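Local coordinates for protein chloride intracellular channel exc-4 (Caenorhabditis elegans, PDB 2YV9) that may insert into membranes to form chloride channels and is needed to keep the lumen of the excretory canal from swelling as it grows, at residues A[165-176]-A[214-224]. Residues are numbered along the deposited sequence; the frame is centred on the assembly and turned at random.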
loop_
_atom_site.group_PDB
_atom_site.type_symbol
_atom_site.label_atom_id
_atom_site.label_comp_id
_atom_site.label_asym_id
_atom_site.label_seq_id
_atom_site.Cartn_x
_atom_site.Cartn_y
_atom_site.Cartn_z
ATOM N N CYS A 165 -9.923 22.753 -12.458
ATOM C CA CYS A 165 -10.851 22.877 -13.570
ATOM C C CYS A 165 -10.175 22.550 -14.920
ATOM O O CYS A 165 -10.748 21.868 -15.767
ATOM C CB CYS A 165 -11.422 24.263 -13.606
ATOM S SG CYS A 165 -12.573 24.530 -12.235
ATOM N N GLU A 166 -8.916 22.995 -15.055
ATOM C CA GLU A 166 -8.111 22.641 -16.264
ATOM C C GLU A 166 -7.999 21.134 -16.450
ATOM O O GLU A 166 -8.139 20.616 -17.559
ATOM C CB GLU A 166 -6.714 23.246 -16.118
ATOM C CG GLU A 166 -5.915 23.165 -17.402
ATOM C CD GLU A 166 -4.502 23.714 -17.286
ATOM O OE1 GLU A 166 -4.147 24.327 -16.247
ATOM O OE2 GLU A 166 -3.742 23.499 -18.259
ATOM N N GLN A 167 -7.701 20.403 -15.384
ATOM C CA GLN A 167 -7.521 18.919 -15.486
ATOM C C GLN A 167 -8.849 18.192 -15.757
ATOM O O GLN A 167 -8.958 17.234 -16.572
ATOM C CB GLN A 167 -6.849 18.367 -14.246
ATOM C CG GLN A 167 -5.495 18.958 -13.983
ATOM C CD GLN A 167 -4.509 18.613 -15.123
ATOM O OE1 GLN A 167 -4.490 17.484 -15.657
ATOM N NE2 GLN A 167 -3.726 19.603 -15.527
ATOM N N LEU A 168 -9.893 18.660 -15.086
ATOM C CA LEU A 168 -11.255 18.188 -15.364
ATOM C C LEU A 168 -11.597 18.428 -16.836
ATOM O O LEU A 168 -12.206 17.572 -17.503
ATOM C CB LEU A 168 -12.271 18.912 -14.465
ATOM C CG LEU A 168 -12.239 18.462 -13.016
ATOM C CD1 LEU A 168 -13.077 19.457 -12.134
ATOM C CD2 LEU A 168 -12.711 17.028 -12.811
ATOM N N SER A 169 -11.189 19.594 -17.332
ATOM C CA SER A 169 -11.385 19.940 -18.741
ATOM C C SER A 169 -10.595 18.992 -19.641
ATOM O O SER A 169 -11.127 18.523 -20.638
ATOM C CB SER A 169 -10.996 21.364 -19.056
ATOM O OG SER A 169 -11.383 21.630 -20.403
ATOM N N ASN A 170 -9.356 18.687 -19.254
ATOM C CA ASN A 170 -8.498 17.748 -20.020
ATOM C C ASN A 170 -9.119 16.345 -20.123
ATOM O O ASN A 170 -9.182 15.734 -21.192
ATOM C CB ASN A 170 -7.105 17.687 -19.424
ATOM C CG ASN A 170 -6.312 18.994 -19.599
ATOM O OD1 ASN A 170 -6.653 19.843 -20.412
ATOM N ND2 ASN A 170 -5.241 19.138 -18.811
ATOM N N ILE A 171 -9.635 15.862 -19.010
ATOM C CA ILE A 171 -10.382 14.610 -18.995
ATOM C C ILE A 171 -11.687 14.635 -19.824
ATOM O O ILE A 171 -11.972 13.683 -20.594
ATOM C CB ILE A 171 -10.608 14.155 -17.532
ATOM C CG1 ILE A 171 -9.253 14.022 -16.784
ATOM C CG2 ILE A 171 -11.388 12.836 -17.517
ATOM C CD1 ILE A 171 -9.389 13.652 -15.280
ATOM N N ASP A 172 -12.466 15.708 -19.702
ATOM C CA ASP A 172 -13.597 15.900 -20.589
ATOM C C ASP A 172 -13.174 15.765 -22.048
ATOM O O ASP A 172 -13.840 15.084 -22.784
ATOM C CB ASP A 172 -14.212 17.271 -20.389
ATOM C CG ASP A 172 -15.537 17.436 -21.115
ATOM O OD1 ASP A 172 -16.531 16.754 -20.807
ATOM O OD2 ASP A 172 -15.598 18.340 -21.989
ATOM N N GLN A 173 -12.075 16.441 -22.400
ATOM C CA GLN A 173 -11.564 16.459 -23.780
ATOM C C GLN A 173 -11.158 15.062 -24.229
ATOM O O GLN A 173 -11.503 14.635 -25.348
ATOM C CB GLN A 173 -10.390 17.440 -23.891
ATOM C CG GLN A 173 -10.857 18.898 -23.892
ATOM C CD GLN A 173 -9.701 19.916 -23.793
ATOM O OE1 GLN A 173 -8.845 19.973 -24.675
ATOM N NE2 GLN A 173 -9.688 20.726 -22.718
ATOM N N LEU A 174 -10.447 14.344 -23.366
ATOM C CA LEU A 174 -10.073 12.953 -23.661
ATOM C C LEU A 174 -11.282 12.051 -23.896
ATOM O O LEU A 174 -11.327 11.250 -24.826
ATOM C CB LEU A 174 -9.242 12.396 -22.512
ATOM C CG LEU A 174 -8.773 10.953 -22.652
ATOM C CD1 LEU A 174 -8.011 10.790 -24.002
ATOM C CD2 LEU A 174 -7.919 10.578 -21.452
ATOM N N LEU A 175 -12.293 12.168 -23.048
ATOM C CA LEU A 175 -13.478 11.381 -23.200
ATOM C C LEU A 175 -14.240 11.725 -24.460
ATOM O O LEU A 175 -14.848 10.843 -25.089
ATOM C CB LEU A 175 -14.381 11.574 -21.980
ATOM C CG LEU A 175 -13.909 10.859 -20.721
ATOM C CD1 LEU A 175 -14.669 11.465 -19.475
ATOM C CD2 LEU A 175 -14.110 9.301 -20.735
ATOM N N SER A 176 -14.218 13.004 -24.832
ATOM C CA SER A 176 -14.902 13.449 -26.042
ATOM C C SER A 176 -14.237 12.851 -27.267
ATOM O O SER A 176 -14.928 12.365 -28.167
ATOM C CB SER A 176 -14.924 14.966 -26.141
ATOM O OG SER A 176 -13.624 15.493 -26.057
ATOM N N ILE A 214 -18.260 20.398 -10.160
ATOM C CA ILE A 214 -17.454 20.022 -11.318
ATOM C C ILE A 214 -18.145 20.777 -12.463
ATOM O O ILE A 214 -19.359 20.697 -12.568
ATOM C CB ILE A 214 -17.479 18.493 -11.517
ATOM C CG1 ILE A 214 -16.671 17.747 -10.446
ATOM C CG2 ILE A 214 -16.985 18.117 -12.944
ATOM C CD1 ILE A 214 -16.854 16.281 -10.489
ATOM N N PRO A 215 -17.405 21.595 -13.257
ATOM C CA PRO A 215 -18.119 22.481 -14.180
ATOM C C PRO A 215 -19.152 21.800 -15.064
ATOM O O PRO A 215 -18.875 20.741 -15.650
ATOM C CB PRO A 215 -17.001 23.113 -14.986
ATOM C CG PRO A 215 -15.812 23.147 -14.021
ATOM C CD PRO A 215 -15.959 21.873 -13.230
ATOM N N HIS A 216 -20.330 22.401 -15.177
ATOM C CA HIS A 216 -21.485 21.781 -15.851
ATOM C C HIS A 216 -21.357 21.699 -17.385
ATOM O O HIS A 216 -22.091 20.969 -18.054
ATOM C CB HIS A 216 -22.742 22.566 -15.430
ATOM C CG HIS A 216 -23.096 22.365 -13.998
ATOM N ND1 HIS A 216 -24.253 22.861 -13.431
ATOM C CD2 HIS A 216 -22.433 21.723 -12.999
ATOM C CE1 HIS A 216 -24.301 22.509 -12.161
ATOM N NE2 HIS A 216 -23.218 21.816 -11.870
ATOM N N ASN A 217 -20.417 22.438 -17.940
ATOM C CA ASN A 217 -20.201 22.428 -19.395
ATOM C C ASN A 217 -19.358 21.236 -19.859
ATOM O O ASN A 217 -19.232 20.993 -21.059
ATOM C CB ASN A 217 -19.597 23.753 -19.854
ATOM C CG ASN A 217 -18.181 23.959 -19.372
ATOM O OD1 ASN A 217 -17.913 23.912 -18.191
ATOM N ND2 ASN A 217 -17.268 24.213 -20.299
ATOM N N PHE A 218 -18.766 20.487 -18.921
ATOM C CA PHE A 218 -17.959 19.319 -19.246
ATOM C C PHE A 218 -18.870 18.086 -19.421
ATOM O O PHE A 218 -18.943 17.169 -18.576
ATOM C CB PHE A 218 -16.935 19.059 -18.151
ATOM C CG PHE A 218 -15.948 20.170 -17.949
ATOM C CD1 PHE A 218 -15.708 21.148 -18.923
ATOM C CD2 PHE A 218 -15.232 20.234 -16.761
ATOM C CE1 PHE A 218 -14.797 22.165 -18.686
ATOM C CE2 PHE A 218 -14.293 21.202 -16.537
ATOM C CZ PHE A 218 -14.072 22.185 -17.476
ATOM N N THR A 219 -19.590 18.037 -20.542
ATOM C CA THR A 219 -20.646 17.051 -20.722
ATOM C C THR A 219 -20.178 15.596 -20.776
ATOM O O THR A 219 -20.862 14.689 -20.279
ATOM C CB THR A 219 -21.394 17.320 -22.040
ATOM O OG1 THR A 219 -21.591 18.725 -22.175
ATOM C CG2 THR A 219 -22.710 16.586 -22.094
ATOM N N HIS A 220 -19.035 15.359 -21.438
ATOM C CA HIS A 220 -18.481 14.003 -21.558
ATOM C C HIS A 220 -18.023 13.498 -20.192
ATOM O O HIS A 220 -18.225 12.344 -19.853
ATOM C CB HIS A 220 -17.344 13.943 -22.557
ATOM C CG HIS A 220 -17.827 13.965 -23.978
ATOM N ND1 HIS A 220 -18.216 15.133 -24.592
ATOM C CD2 HIS A 220 -18.148 12.961 -24.824
ATOM C CE1 HIS A 220 -18.673 14.848 -25.804
ATOM N NE2 HIS A 220 -18.666 13.535 -25.956
ATOM N N LEU A 221 -17.412 14.407 -19.422
ATOM C CA LEU A 221 -16.974 14.055 -18.060
ATOM C C LEU A 221 -18.190 13.720 -17.226
ATOM O O LEU A 221 -18.155 12.766 -16.438
ATOM C CB LEU A 221 -16.219 15.200 -17.449
ATOM C CG LEU A 221 -15.716 15.034 -16.012
ATOM C CD1 LEU A 221 -14.744 13.938 -15.974
ATOM C CD2 LEU A 221 -15.123 16.338 -15.514
ATOM N N TRP A 222 -19.231 14.556 -17.326
ATOM C CA TRP A 222 -20.439 14.325 -16.513
ATOM C C TRP A 222 -21.090 13.038 -16.952
ATOM O O TRP A 222 -21.656 12.282 -16.147
ATOM C CB TRP A 222 -21.388 15.513 -16.585
ATOM C CG TRP A 222 -21.100 16.548 -15.526
ATOM C CD1 TRP A 222 -20.564 17.769 -15.689
ATOM C CD2 TRP A 222 -21.393 16.412 -14.141
ATOM N NE1 TRP A 222 -20.511 18.430 -14.477
ATOM C CE2 TRP A 222 -21.006 17.581 -13.513
ATOM C CE3 TRP A 222 -21.940 15.387 -13.376
ATOM C CZ2 TRP A 222 -21.130 17.741 -12.124
ATOM C CZ3 TRP A 222 -22.069 15.546 -12.022
ATOM C CH2 TRP A 222 -21.690 16.692 -11.418
ATOM N N ALA A 223 -21.024 12.730 -18.253
ATOM C CA ALA A 223 -21.513 11.445 -18.706
ATOM C C ALA A 223 -20.762 10.225 -18.099
ATOM O O ALA A 223 -21.336 9.186 -17.787
ATOM C CB ALA A 223 -21.474 11.342 -20.226
ATOM N N TYR A 224 -19.466 10.388 -17.917
ATOM C CA TYR A 224 -18.624 9.379 -17.302
ATOM C C TYR A 224 -18.967 9.269 -15.793
ATOM O O TYR A 224 -19.042 8.166 -15.230
ATOM C CB TYR A 224 -17.167 9.768 -17.531
ATOM C CG TYR A 224 -16.132 8.897 -16.897
ATOM C CD1 TYR A 224 -15.688 7.717 -17.508
ATOM C CD2 TYR A 224 -15.536 9.258 -15.671
ATOM C CE1 TYR A 224 -14.788 6.929 -16.921
ATOM C CE2 TYR A 224 -14.584 8.431 -15.083
ATOM C CZ TYR A 224 -14.174 7.320 -15.729
ATOM O OH TYR A 224 -13.242 6.501 -15.180
HETATM O O HOH W 1 -17.734 17.667 -23.360
#
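D172 reaches from helix 155-178 to the first turn of helix 219-228 and takes a backbone N-H there, a worked example of how a carboxylate can fasten one helix across the start of another in the all-helical C-terminal domain of the GST fold. The two short axes cross at 83°, nearly perpendicular, so the first helix offers its flank to the beginning of the second. With CG anti to the backbone N (chi1 -170°), the carboxylate comes up against CA and CB of F218, the N-cap residue, and its OD1 accepts L221 N through the anti lone pair at 2.9 Å, N-H...O 160°. The amide-rich helix start would probably stabilise the negative charge. Beside D172, L221 enters as a knob into the hole formed by L168, I171, D172 and L175; its two methyls part, L221 CD2 meeting L168 CD2 at 3.7 Å while L221 CD1 turns to I171 CG2. Helix 117-140 backs this core through L126, which touches both L168 and I171.

On the side of the preceding turn, the F218 ring is held between S169 CA, which makes a CH-pi contact over one face, and P215 CB on the opposite face, while its CE2 corner packs 3.7 Å from L168 CB. Were F218 an alanine, the slot between S169 and P215 would probably be left unfilled and L168 CB would lose its aromatic neighbour. Farther along, L175 CD1 rests against Y224 CB at 3.6 Å, the two side chains crossing at about a right angle; the Y224 hydroxyl bonds to D192. One face of the H220 imidazole is covered by S176 CA, 3.6 Å from the ring centroid. At its edge, in the ring plane, a water bonded to H220 ND1 donates to D172 OD2 at 2.6 Å.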